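Farnesyltransferase, putative (Trypanosoma cruzi, PDB 3WCA) probably condenses two molecules of farnesyl diphosphate into squalene, with magnesium and NAD(P)H, at the entry to lanosterol synthesis. Local coordinates at residues Asp50-Asp55 with Lys126-Val131; Glu211-Val216 with Asp233-Lys238; Leu67-Asp72 with Ser100-Gly105. The protein carries 1 engineered substitution. All blocks are in the same frame, centred on the assembly; numbering follows the deposited sequence.

Interaction 1: residues Asp50-Asp55 with Lys126-Val131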
ATOM      1  N   ASP A  50      12.166 -10.742  12.089  1.00 36.98           N
ATOM      2  CA  ASP A  50      12.492 -11.547  13.261  1.00 43.04           C
ATOM      3  C   ASP A  50      11.267 -11.540  14.174  1.00 44.86           C
ATOM      4  O   ASP A  50      10.512 -10.567  14.211  1.00 43.28           O
ATOM      5  CB  ASP A  50      13.701 -10.963  14.004  1.00 44.35           C
ATOM      6  CG  ASP A  50      15.003 -11.162  13.254  1.00 46.87           C
ATOM      7  OD1 ASP A  50      15.017 -10.962  12.027  1.00 49.33           O
ATOM      8  OD2 ASP A  50      16.021 -11.507  13.892  1.00 52.77           O
ATOM      9  N   GLU A  51      11.087 -12.628  14.909  1.00 46.83           N
ATOM     10  CA  GLU A  51       9.955 -12.799  15.807  1.00 50.30           C
ATOM     11  C   GLU A  51       9.448 -11.568  16.580  1.00 50.15           C
ATOM     12  O   GLU A  51       8.260 -11.253  16.518  1.00 51.70           O
ATOM     13  CB  GLU A  51      10.271 -13.951  16.768  1.00 53.53           C
ATOM     14  CG  GLU A  51       9.239 -14.214  17.857  1.00 59.67           C
ATOM     15  CD  GLU A  51       9.249 -15.663  18.318  1.00 60.26           C
ATOM     16  OE1 GLU A  51       8.604 -16.499  17.650  1.00 62.19           O
ATOM     17  OE2 GLU A  51       9.912 -15.967  19.331  1.00 62.27           O
ATOM     18  N   GLU A  52      10.317 -10.863  17.294  1.00 50.27           N
ATOM     19  CA  GLU A  52       9.860  -9.706  18.071  1.00 51.12           C
ATOM     20  C   GLU A  52       9.250  -8.575  17.239  1.00 48.22           C
ATOM     21  O   GLU A  52       8.190  -8.034  17.569  1.00 47.28           O
ATOM     22  CB  GLU A  52      11.000  -9.141  18.918  1.00 54.33           C
ATOM     23  CG  GLU A  52      10.548  -7.990  19.802  1.00 61.54           C
ATOM     24  CD  GLU A  52      11.627  -7.512  20.753  1.00 66.42           C
ATOM     25  OE1 GLU A  52      12.061  -8.320  21.610  1.00 67.49           O
ATOM     26  OE2 GLU A  52      12.036  -6.331  20.643  1.00 67.47           O
ATOM     27  N   MET A  53       9.944  -8.207  16.175  1.00 45.18           N
ATOM     28  CA  MET A  53       9.494  -7.155  15.276  1.00 43.11           C
ATOM     29  C   MET A  53       8.255  -7.663  14.553  1.00 40.88           C
ATOM     30  O   MET A  53       7.296  -6.926  14.334  1.00 40.98           O
ATOM     31  CB  MET A  53      10.598  -6.855  14.254  1.00 46.35           C
ATOM     32  CG  MET A  53      10.229  -5.871  13.157  1.00 47.72           C
ATOM     33  SD  MET A  53      10.247  -4.179  13.736  1.00 56.55           S
ATOM     34  CE  MET A  53      11.910  -3.697  13.257  1.00 51.90           C
ATOM     35  N   ARG A  54       8.285  -8.943  14.206  1.00 37.40           N
ATOM     36  CA  ARG A  54       7.209  -9.573  13.471  1.00 35.37           C
ATOM     37  C   ARG A  54       5.882  -9.553  14.203  1.00 35.62           C
ATOM     38  O   ARG A  54       4.832  -9.340  13.588  1.00 33.13           O
ATOM     39  CB  ARG A  54       7.599 -11.009  13.121  1.00 33.18           C
ATOM     40  CG  ARG A  54       6.832 -11.571  11.953  1.00 35.17           C
ATOM     41  CD  ARG A  54       7.579 -12.729  11.335  1.00 38.25           C
ATOM     42  NE  ARG A  54       7.432 -13.946  12.111  1.00 41.63           N
ATOM     43  CZ  ARG A  54       8.364 -14.888  12.213  1.00 41.81           C
ATOM     44  NH1 ARG A  54       9.525 -14.759  11.590  1.00 39.94           N
ATOM     45  NH2 ARG A  54       8.128 -15.965  12.945  1.00 44.27           N
ATOM     46  N   ASP A  55       5.925  -9.785  15.513  1.00 36.65           N
ATOM     47  CA  ASP A  55       4.707  -9.779  16.314  1.00 36.45           C
ATOM     48  C   ASP A  55       4.122  -8.378  16.312  1.00 36.21           C
ATOM     49  O   ASP A  55       2.925  -8.203  16.127  1.00 36.25           O
ATOM     50  CB  ASP A  55       4.984 -10.197  17.766  1.00 35.73           C
ATOM     51  CG  ASP A  55       5.426 -11.646  17.890  1.00 37.48           C
ATOM     52  OD1 ASP A  55       4.909 -12.498  17.137  1.00 33.57           O
ATOM     53  OD2 ASP A  55       6.283 -11.931  18.756  1.00 39.23           O
ATOM     54  N   LYS A 126       6.074  -1.048  25.415  1.00 53.67           N
ATOM     55  CA  LYS A 126       5.388   0.229  25.548  1.00 53.33           C
ATOM     56  C   LYS A 126       5.520   1.060  24.277  1.00 50.92           C
ATOM     57  O   LYS A 126       4.532   1.599  23.778  1.00 50.81           O
ATOM     58  CB  LYS A 126       5.970   1.001  26.739  1.00 55.93           C
ATOM     59  CG  LYS A 126       5.612   2.482  26.793  1.00 56.86           C
ATOM     60  CD  LYS A 126       4.162   2.705  27.196  1.00 58.85           C
ATOM     61  CE  LYS A 126       3.875   4.195  27.349  1.00 60.28           C
ATOM     62  NZ  LYS A 126       4.821   4.834  28.310  1.00 59.95           N
ATOM     63  N   ALA A 127       6.743   1.157  23.759  1.00 48.57           N
ATOM     64  CA  ALA A 127       7.012   1.933  22.552  1.00 46.36           C
ATOM     65  C   ALA A 127       6.290   1.411  21.294  1.00 45.55           C
ATOM     66  O   ALA A 127       5.891   2.204  20.443  1.00 44.72           O
ATOM     67  CB  ALA A 127       8.518   2.009  22.309  1.00 44.56           C
ATOM     68  N   TYR A 128       6.121   0.094  21.172  1.00 44.51           N
ATOM     69  CA  TYR A 128       5.427  -0.467  20.012  1.00 43.34           C
ATOM     70  C   TYR A 128       3.941  -0.147  20.085  1.00 43.40           C
ATOM     71  O   TYR A 128       3.312   0.141  19.064  1.00 43.39           O
ATOM     72  CB  TYR A 128       5.574  -1.991  19.934  1.00 41.16           C
ATOM     73  CG  TYR A 128       6.954  -2.494  19.604  1.00 42.77           C
ATOM     74  CD1 TYR A 128       7.822  -1.752  18.806  1.00 43.86           C
ATOM     75  CD2 TYR A 128       7.385  -3.736  20.068  1.00 43.95           C
ATOM     76  CE1 TYR A 128       9.089  -2.235  18.479  1.00 45.19           C
ATOM     77  CE2 TYR A 128       8.644  -4.227  19.745  1.00 45.83           C
ATOM     78  CZ  TYR A 128       9.491  -3.472  18.952  1.00 45.32           C
ATOM     79  OH  TYR A 128      10.730  -3.965  18.627  1.00 47.52           O
ATOM     80  N   GLN A 129       3.382  -0.220  21.294  1.00 43.03           N
ATOM     81  CA  GLN A 129       1.968   0.060  21.508  1.00 43.36           C
ATOM     82  C   GLN A 129       1.625   1.481  21.103  1.00 41.43           C
ATOM     83  O   GLN A 129       0.606   1.710  20.470  1.00 43.41           O
ATOM     84  CB  GLN A 129       1.585  -0.123  22.980  1.00 45.51           C
ATOM     85  CG  GLN A 129       1.808  -1.517  23.553  1.00 49.47           C
ATOM     86  CD  GLN A 129       1.421  -1.598  25.024  1.00 50.13           C
ATOM     87  OE1 GLN A 129       1.656  -0.661  25.786  1.00 51.60           O
ATOM     88  NE2 GLN A 129       0.841  -2.721  25.430  1.00 50.66           N
ATOM     89  N   ASP A 130       2.486   2.429  21.462  1.00 41.52           N
ATOM     90  CA  ASP A 130       2.248   3.843  21.165  1.00 41.76           C
ATOM     91  C   ASP A 130       2.299   4.191  19.678  1.00 39.87           C
ATOM     92  O   ASP A 130       1.521   5.026  19.200  1.00 37.85           O
ATOM     93  CB  ASP A 130       3.248   4.727  21.932  1.00 43.91           C
ATOM     94  CG  ASP A 130       3.061   4.656  23.451  1.00 44.54           C
ATOM     95  OD1 ASP A 130       2.073   4.040  23.919  1.00 44.62           O
ATOM     96  OD2 ASP A 130       3.910   5.229  24.171  1.00 44.10           O
ATOM     97  N   VAL A 131       3.222   3.571  18.952  1.00 37.47           N
ATOM     98  CA  VAL A 131       3.337   3.824  17.525  1.00 35.34           C
ATOM     99  C   VAL A 131       2.037   3.362  16.869  1.00 36.61           C
ATOM    100  O   VAL A 131       1.400   4.104  16.111  1.00 37.21           O
ATOM    101  CB  VAL A 131       4.545   3.060  16.936  1.00 36.32           C
ATOM    102  CG1 VAL A 131       4.515   3.093  15.416  1.00 30.82           C
ATOM    103  CG2 VAL A 131       5.840   3.688  17.452  1.00 30.87           C
TER
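E52 reaches Y128 because its CG stands anti to the backbone N (chi1 -177°) and the chain runs on extended to the carboxylate. On the other helix, the CG of Y128 lies anti to its own carbonyl carbon (chi1 -69°), with the CB bond directed at residues 50-55 and the ring carrying its hydroxyl across the gap between the helices. The two side chains meet at about a right angle. The phenol OH of Y128 donates to OE2 of E52, but at 3.4 Å from OH to OE2 the bond is weak. The oxygen arrives at the edge of the ring, near its plane, and also lies 4.1 Å from CE2 of Y128. With OE2 at the ring edge and the planes 67° apart, this is an edge contact and not a stack. Farther back along the glutamate, CG of E52 comes within 4.2 Å of OH of Y128, so the aliphatic part of the side chain adds only a loose touch. M53, next in sequence, turns its CB away from Y128 and packs on S179 and L181. Y128 in turn rests on L175 and S179, so the C-terminal end of helix 154-179 lies against both M53 and Y128. Y128 is buried, whereas E52 is exposed and also touches a crystal neighbour, which may influence where its carboxylate settles. The case illustrates how two helices, 51-72 and 126-147, can be joined at their N-terminal turns with little shared surface, 123 Å² in all. Chemically, one weak hydrogen bond links the hydroxyl of a largely buried tyrosine to a carboxylate at the surface; the phenol is the donor, and the N-terminal turn of helix 51-72 would probably help to stabilise the carboxylate's charge.

Interaction 2: residues Glu211-Val216 with Asp233-Lys238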
ATOM      1  N   GLU A 211     -11.663  -3.853 -11.390  1.00 40.66           N
ATOM      2  CA  GLU A 211     -12.268  -4.547 -10.265  1.00 42.79           C
ATOM      3  C   GLU A 211     -12.957  -3.553  -9.336  1.00 41.11           C
ATOM      4  O   GLU A 211     -14.043  -3.815  -8.831  1.00 43.43           O
ATOM      5  CB  GLU A 211     -11.183  -5.307  -9.499  1.00 44.20           C
ATOM      6  CG  GLU A 211     -11.658  -6.014  -8.246  1.00 44.13           C
ATOM      7  CD  GLU A 211     -10.504  -6.646  -7.495  1.00 44.72           C
ATOM      8  OE1 GLU A 211      -9.723  -7.388  -8.129  1.00 45.11           O
ATOM      9  OE2 GLU A 211     -10.378  -6.399  -6.278  1.00 44.13           O
ATOM     10  N   ASP A 212     -12.325  -2.409  -9.114  1.00 40.11           N
ATOM     11  CA  ASP A 212     -12.907  -1.407  -8.231  1.00 40.77           C
ATOM     12  C   ASP A 212     -14.142  -0.719  -8.805  1.00 42.35           C
ATOM     13  O   ASP A 212     -15.142  -0.531  -8.098  1.00 41.76           O
ATOM     14  CB  ASP A 212     -11.864  -0.345  -7.861  1.00 39.66           C
ATOM     15  CG  ASP A 212     -10.750  -0.895  -6.964  1.00 39.23           C
ATOM     16  OD1 ASP A 212     -10.999  -1.885  -6.249  1.00 38.72           O
ATOM     17  OD2 ASP A 212      -9.638  -0.327  -6.962  1.00 34.77           O
ATOM     18  N   ILE A 213     -14.081  -0.351 -10.085  1.00 41.80           N
ATOM     19  CA  ILE A 213     -15.191   0.348 -10.727  1.00 41.72           C
ATOM     20  C   ILE A 213     -16.380  -0.575 -10.999  1.00 43.82           C
ATOM     21  O   ILE A 213     -17.500  -0.107 -11.218  1.00 43.03           O
ATOM     22  CB  ILE A 213     -14.735   1.007 -12.054  1.00 39.76           C
ATOM     23  CG1 ILE A 213     -15.704   2.122 -12.444  1.00 39.05           C
ATOM     24  CG2 ILE A 213     -14.680  -0.031 -13.176  1.00 38.15           C
ATOM     25  CD1 ILE A 213     -15.152   3.045 -13.515  1.00 38.63           C
ATOM     26  N   CYS A 214     -16.124  -1.882 -10.971  1.00 45.62           N
ATOM     27  CA  CYS A 214     -17.152  -2.889 -11.217  1.00 49.87           C
ATOM     28  C   CYS A 214     -17.898  -3.324  -9.964  1.00 53.33           C
ATOM     29  O   CYS A 214     -18.712  -4.245 -10.022  1.00 54.62           O
ATOM     30  CB  CYS A 214     -16.542  -4.135 -11.863  1.00 50.31           C
ATOM     31  SG  CYS A 214     -16.277  -4.048 -13.640  1.00 49.65           S
ATOM     32  N   GLU A 215     -17.631  -2.685  -8.833  1.00 55.73           N
ATOM     33  CA  GLU A 215     -18.322  -3.069  -7.612  1.00 57.20           C
ATOM     34  C   GLU A 215     -19.564  -2.235  -7.357  1.00 58.20           C
ATOM     35  O   GLU A 215     -19.788  -1.213  -8.014  1.00 57.97           O
ATOM     36  CB  GLU A 215     -17.367  -3.010  -6.421  1.00 58.24           C
ATOM     37  CG  GLU A 215     -16.399  -4.184  -6.420  1.00 60.28           C
ATOM     38  CD  GLU A 215     -15.505  -4.219  -5.207  1.00 62.70           C
ATOM     39  OE1 GLU A 215     -14.733  -5.195  -5.067  1.00 64.57           O
ATOM     40  OE2 GLU A 215     -15.564  -3.274  -4.395  1.00 65.01           O
ATOM     41  N   VAL A 216     -20.378  -2.691  -6.409  1.00 59.79           N
ATOM     42  CA  VAL A 216     -21.626  -2.017  -6.067  1.00 60.73           C
ATOM     43  C   VAL A 216     -21.635  -1.554  -4.616  1.00 60.58           C
ATOM     44  O   VAL A 216     -21.697  -2.372  -3.700  1.00 61.24           O
ATOM     45  CB  VAL A 216     -22.835  -2.962  -6.264  1.00 61.41           C
ATOM     46  CG1 VAL A 216     -24.132  -2.165  -6.243  1.00 60.90           C
ATOM     47  CG2 VAL A 216     -22.682  -3.744  -7.559  1.00 60.40           C
ATOM     48  N   ASP A 233     -16.647  10.751 -18.221  1.00 48.69           N
ATOM     49  CA  ASP A 233     -17.193   9.623 -17.475  1.00 48.68           C
ATOM     50  C   ASP A 233     -16.148   8.519 -17.366  1.00 47.33           C
ATOM     51  O   ASP A 233     -15.822   7.856 -18.347  1.00 48.06           O
ATOM     52  CB  ASP A 233     -18.453   9.074 -18.154  1.00 49.32           C
ATOM     53  CG  ASP A 233     -18.955   7.792 -17.500  1.00 51.19           C
ATOM     54  OD1 ASP A 233     -18.704   7.610 -16.291  1.00 51.74           O
ATOM     55  OD2 ASP A 233     -19.602   6.968 -18.188  1.00 53.06           O
ATOM     56  N   LEU A 234     -15.633   8.336 -16.160  1.00 46.08           N
ATOM     57  CA  LEU A 234     -14.619   7.334 -15.870  1.00 43.77           C
ATOM     58  C   LEU A 234     -15.075   5.958 -16.346  1.00 44.94           C
ATOM     59  O   LEU A 234     -14.282   5.184 -16.900  1.00 45.33           O
ATOM     60  CB  LEU A 234     -14.356   7.323 -14.362  1.00 42.59           C
ATOM     61  CG  LEU A 234     -13.011   6.850 -13.830  1.00 40.69           C
ATOM     62  CD1 LEU A 234     -11.871   7.535 -14.563  1.00 40.49           C
ATOM     63  CD2 LEU A 234     -12.951   7.159 -12.339  1.00 39.78           C
ATOM     64  N   HIS A 235     -16.354   5.658 -16.138  1.00 43.21           N
ATOM     65  CA  HIS A 235     -16.922   4.382 -16.554  1.00 43.04           C
ATOM     66  C   HIS A 235     -16.782   4.120 -18.059  1.00 43.44           C
ATOM     67  O   HIS A 235     -17.012   3.002 -18.525  1.00 43.07           O
ATOM     68  CB  HIS A 235     -18.405   4.311 -16.172  1.00 43.47           C
ATOM     69  CG  HIS A 235     -18.651   4.085 -14.712  1.00 44.24           C
ATOM     70  ND1 HIS A 235     -18.352   5.025 -13.749  1.00 45.02           N
ATOM     71  CD2 HIS A 235     -19.191   3.030 -14.055  1.00 43.53           C
ATOM     72  CE1 HIS A 235     -18.701   4.562 -12.561  1.00 43.47           C
ATOM     73  NE2 HIS A 235     -19.213   3.355 -12.719  1.00 45.21           N
ATOM     74  N   ALA A 236     -16.407   5.143 -18.822  1.00 43.25           N
ATOM     75  CA  ALA A 236     -16.255   4.985 -20.267  1.00 41.64           C
ATOM     76  C   ALA A 236     -15.050   4.118 -20.620  1.00 39.75           C
ATOM     77  O   ALA A 236     -15.010   3.502 -21.685  1.00 37.78           O
ATOM     78  CB  ALA A 236     -16.126   6.356 -20.935  1.00 42.16           C
ATOM     79  N   PHE A 237     -14.072   4.075 -19.722  1.00 39.02           N
ATOM     80  CA  PHE A 237     -12.859   3.288 -19.938  1.00 39.23           C
ATOM     81  C   PHE A 237     -13.129   1.790 -19.997  1.00 41.07           C
ATOM     82  O   PHE A 237     -12.248   1.004 -20.346  1.00 42.38           O
ATOM     83  CB  PHE A 237     -11.832   3.575 -18.836  1.00 37.07           C
ATOM     84  CG  PHE A 237     -11.280   4.977 -18.868  1.00 36.37           C
ATOM     85  CD1 PHE A 237     -11.463   5.794 -19.986  1.00 36.63           C
ATOM     86  CD2 PHE A 237     -10.541   5.468 -17.799  1.00 33.54           C
ATOM     87  CE1 PHE A 237     -10.917   7.077 -20.033  1.00 35.14           C
ATOM     88  CE2 PHE A 237      -9.994   6.743 -17.837  1.00 35.82           C
ATOM     89  CZ  PHE A 237     -10.182   7.551 -18.960  1.00 35.46           C
ATOM     90  N   LYS A 238     -14.348   1.387 -19.667  1.00 41.82           N
ATOM     91  CA  LYS A 238     -14.677  -0.029 -19.699  1.00 45.22           C
ATOM     92  C   LYS A 238     -15.024  -0.497 -21.115  1.00 44.96           C
ATOM     93  O   LYS A 238     -15.033  -1.701 -21.398  1.00 42.59           O
ATOM     94  CB  LYS A 238     -15.841  -0.306 -18.739  1.00 46.08           C
ATOM     95  CG  LYS A 238     -15.496  -0.044 -17.271  1.00 47.46           C
ATOM     96  CD  LYS A 238     -16.643  -0.400 -16.331  1.00 50.14           C
ATOM     97  CE  LYS A 238     -17.778   0.612 -16.405  1.00 52.82           C
ATOM     98  NZ  LYS A 238     -18.877   0.284 -15.448  1.00 53.18           N
TER
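I213 supplies nearly all that residues 211-216 bring to H235, L234 and K238, and its branches divide the work. CB points at the 3-10 turn of 234-238 and splits the side chain in two. One branch, CG2, lies against the aliphatic part of K238, 3.7 Å from its CD. The other starts with CG1, anti to the backbone N (chi1 -159°), which passes over the imidazole at 3.7 Å from NE2 of H235. Extended once more, the chain ends in CD1, which sits above the middle of the same ring: 3.8 Å from CD1 to the centroid of H235 and 11° off the ring normal, a CH-pi contact. The same methyl also reaches the backbone of the turn, 4.1 Å from C of L234. An Asx turn leads into that 3-10 segment: OD1 of D233 accepts from N of H235, met from above the carboxylate plane. F209 and V220 pack on L234. Helix 209-213 carries the end of the second DxxED motif of squalene synthases, and I213, just after it, packs on the turn. With no hydrogen bond across it, the contact rests on dispersion, H235 giving its ring face and K238 its methylenes.

Interaction 3: residues Leu67-Asp72 with Ser100-Gly105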
ATOM      1  N   LEU A  67      -9.731  -1.413  10.843  1.00 34.92           N
ATOM      2  CA  LEU A  67     -10.222  -0.102  10.404  1.00 36.23           C
ATOM      3  C   LEU A  67     -10.712  -0.181   8.970  1.00 38.77           C
ATOM      4  O   LEU A  67     -11.807   0.298   8.636  1.00 37.89           O
ATOM      5  CB  LEU A  67      -9.121   0.960  10.437  1.00 34.08           C
ATOM      6  CG  LEU A  67      -8.587   1.468  11.767  1.00 36.83           C
ATOM      7  CD1 LEU A  67      -7.540   2.548  11.503  1.00 34.15           C
ATOM      8  CD2 LEU A  67      -9.737   2.008  12.593  1.00 35.09           C
ATOM      9  N   ASP A  68      -9.873  -0.761   8.118  1.00 39.07           N
ATOM     10  CA  ASP A  68     -10.194  -0.885   6.710  1.00 40.77           C
ATOM     11  C   ASP A  68     -11.516  -1.608   6.509  1.00 39.58           C
ATOM     12  O   ASP A  68     -12.309  -1.242   5.644  1.00 38.92           O
ATOM     13  CB  ASP A  68      -9.087  -1.636   5.976  1.00 45.08           C
ATOM     14  CG  ASP A  68      -9.339  -1.713   4.496  1.00 47.68           C
ATOM     15  OD1 ASP A  68      -9.285  -0.654   3.838  1.00 51.35           O
ATOM     16  OD2 ASP A  68      -9.608  -2.823   3.994  1.00 50.00           O
ATOM     17  N   THR A  69     -11.746  -2.637   7.315  1.00 38.44           N
ATOM     18  CA  THR A  69     -12.966  -3.420   7.221  1.00 40.14           C
ATOM     19  C   THR A  69     -14.206  -2.565   7.516  1.00 40.56           C
ATOM     20  O   THR A  69     -15.259  -2.755   6.904  1.00 36.88           O
ATOM     21  CB  THR A  69     -12.898  -4.631   8.176  1.00 40.16           C
ATOM     22  OG1 THR A  69     -11.832  -5.490   7.758  1.00 41.15           O
ATOM     23  CG2 THR A  69     -14.192  -5.412   8.158  1.00 40.45           C
ATOM     24  N   VAL A  70     -14.086  -1.622   8.447  1.00 41.02           N
ATOM     25  CA  VAL A  70     -15.215  -0.750   8.757  1.00 41.83           C
ATOM     26  C   VAL A  70     -15.405   0.259   7.613  1.00 42.74           C
ATOM     27  O   VAL A  70     -16.519   0.471   7.131  1.00 43.41           O
ATOM     28  CB  VAL A  70     -14.994   0.012  10.086  1.00 42.07           C
ATOM     29  CG1 VAL A  70     -16.131   1.008  10.314  1.00 39.98           C
ATOM     30  CG2 VAL A  70     -14.924  -0.973  11.243  1.00 41.74           C
ATOM     31  N   GLU A  71     -14.310   0.862   7.168  1.00 43.27           N
ATOM     32  CA  GLU A  71     -14.367   1.839   6.092  1.00 46.83           C
ATOM     33  C   GLU A  71     -14.937   1.274   4.792  1.00 49.79           C
ATOM     34  O   GLU A  71     -15.673   1.967   4.080  1.00 51.15           O
ATOM     35  CB  GLU A  71     -12.971   2.403   5.818  1.00 45.77           C
ATOM     36  CG  GLU A  71     -12.892   3.270   4.566  1.00 48.80           C
ATOM     37  CD  GLU A  71     -11.468   3.489   4.091  1.00 48.93           C
ATOM     38  OE1 GLU A  71     -10.687   2.513   4.086  1.00 49.10           O
ATOM     39  OE2 GLU A  71     -11.132   4.628   3.706  1.00 49.22           O
ATOM     40  N   ASP A  72     -14.608   0.020   4.485  1.00 50.00           N
ATOM     41  CA  ASP A  72     -15.062  -0.601   3.243  1.00 51.18           C
ATOM     42  C   ASP A  72     -16.427  -1.274   3.232  1.00 49.59           C
ATOM     43  O   ASP A  72     -16.940  -1.595   2.161  1.00 49.23           O
ATOM     44  CB  ASP A  72     -14.009  -1.600   2.736  1.00 53.04           C
ATOM     45  CG  ASP A  72     -12.724  -0.914   2.297  1.00 56.37           C
ATOM     46  OD1 ASP A  72     -12.815   0.161   1.664  1.00 58.57           O
ATOM     47  OD2 ASP A  72     -11.626  -1.447   2.572  1.00 57.97           O
ATOM     48  N   SER A 100     -19.679  -7.004  16.062  1.00 59.98           N
ATOM     49  CA  SER A 100     -20.400  -8.137  15.488  1.00 60.61           C
ATOM     50  C   SER A 100     -20.988  -8.113  14.081  1.00 60.60           C
ATOM     51  O   SER A 100     -20.969  -9.141  13.404  1.00 62.41           O
ATOM     52  CB  SER A 100     -21.507  -8.569  16.453  1.00 61.44           C
ATOM     53  OG  SER A 100     -20.962  -9.063  17.663  1.00 63.10           O
ATOM     54  N   GLY A 101     -21.517  -6.983  13.622  1.00 59.72           N
ATOM     55  CA  GLY A 101     -22.117  -6.986  12.292  1.00 59.51           C
ATOM     56  C   GLY A 101     -21.420  -6.209  11.190  1.00 58.97           C
ATOM     57  O   GLY A 101     -22.055  -5.453  10.453  1.00 59.74           O
ATOM     58  N   VAL A 102     -20.118  -6.409  11.045  1.00 57.34           N
ATOM     59  CA  VAL A 102     -19.384  -5.677  10.029  1.00 55.02           C
ATOM     60  C   VAL A 102     -18.375  -6.539   9.280  1.00 53.65           C
ATOM     61  O   VAL A 102     -17.689  -7.368   9.872  1.00 52.08           O
ATOM     62  CB  VAL A 102     -18.657  -4.483  10.670  1.00 54.79           C
ATOM     63  CG1 VAL A 102     -17.992  -3.638   9.604  1.00 52.47           C
ATOM     64  CG2 VAL A 102     -19.647  -3.658  11.483  1.00 55.09           C
ATOM     65  N   GLY A 103     -18.309  -6.338   7.967  1.00 53.57           N
ATOM     66  CA  GLY A 103     -17.371  -7.073   7.140  1.00 54.08           C
ATOM     67  C   GLY A 103     -17.845  -8.393   6.559  1.00 53.30           C
ATOM     68  O   GLY A 103     -18.885  -8.929   6.941  1.00 53.43           O
ATOM     69  N   VAL A 104     -17.057  -8.913   5.625  1.00 52.85           N
ATOM     70  CA  VAL A 104     -17.348 -10.180   4.967  1.00 54.27           C
ATOM     71  C   VAL A 104     -16.223 -11.185   5.232  1.00 54.30           C
ATOM     72  O   VAL A 104     -15.069 -10.802   5.416  1.00 53.96           O
ATOM     73  CB  VAL A 104     -17.495  -9.989   3.433  1.00 55.37           C
ATOM     74  CG1 VAL A 104     -16.197  -9.449   2.844  1.00 56.03           C
ATOM     75  CG2 VAL A 104     -17.866 -11.307   2.773  1.00 55.75           C
ATOM     76  N   GLY A 105     -16.569 -12.469   5.262  1.00 54.34           N
ATOM     77  CA  GLY A 105     -15.575 -13.504   5.481  1.00 52.91           C
ATOM     78  C   GLY A 105     -14.729 -13.353   6.728  1.00 53.15           C
ATOM     79  O   GLY A 105     -15.220 -12.933   7.771  1.00 53.83           O
TER
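T69 and V102 both point their CB bonds at the opposite segment, but each lands chiefly on backbone, while V70 stands to one side. With OG1 beside the backbone N (chi1 -64°), CG2 of T69 falls anti to that N and presents its methyl to the loop, while OG1 bonds to R65 O one helical turn earlier, and weakly to E107. CG2 of T69 is 3.7 Å from CA of G103, whose lack of a side chain lets the loop run this close to the helix. V102 answers with a single branch. Its CG1 rests over the helix backbone, 3.9 Å from O of T69 and 4.1 Å from CA of V70, and the two valines meet methyl to methyl, 4.4 Å between CG2 of V70 and CG1 of V102. L111 packs on both T69 and V102, and D73 accepts a hydrogen bond from the backbone N of G103, so an apolar touch is backed by a polar one just past the helix segment. E71 points away from the loop, and with D68 and D72 it forms the magnesium site; R219 pairs with D72. This DxxED sequence is the first of the two aspartate-rich motifs characteristic of the all-helical squalene and phytoene synthases, here with the loop 100-105 packed on the T69-V70 side of the same helix turn.

From the N terminus, helix 51-72 enters interaction 1 at its first turn and interaction 3 at its last, so one helix serves two contacts whose centres are about 25 Å apart. The chain then returns at residues 100-105 to close interaction 3, and only afterwards, at 126-131, to close interaction 1; the shorter loop is nested inside the longer. Interaction 2 closes a separate short loop, in series, joining helix 209-213 to the turn before helix 243-258, with its centre about 40 Å from that of interaction 1 and on the opposite side of the chain's centre. R219, within the loop closed by interaction 2, bonds to the backbone of D212 and pairs with D72, bridging towards interaction 3.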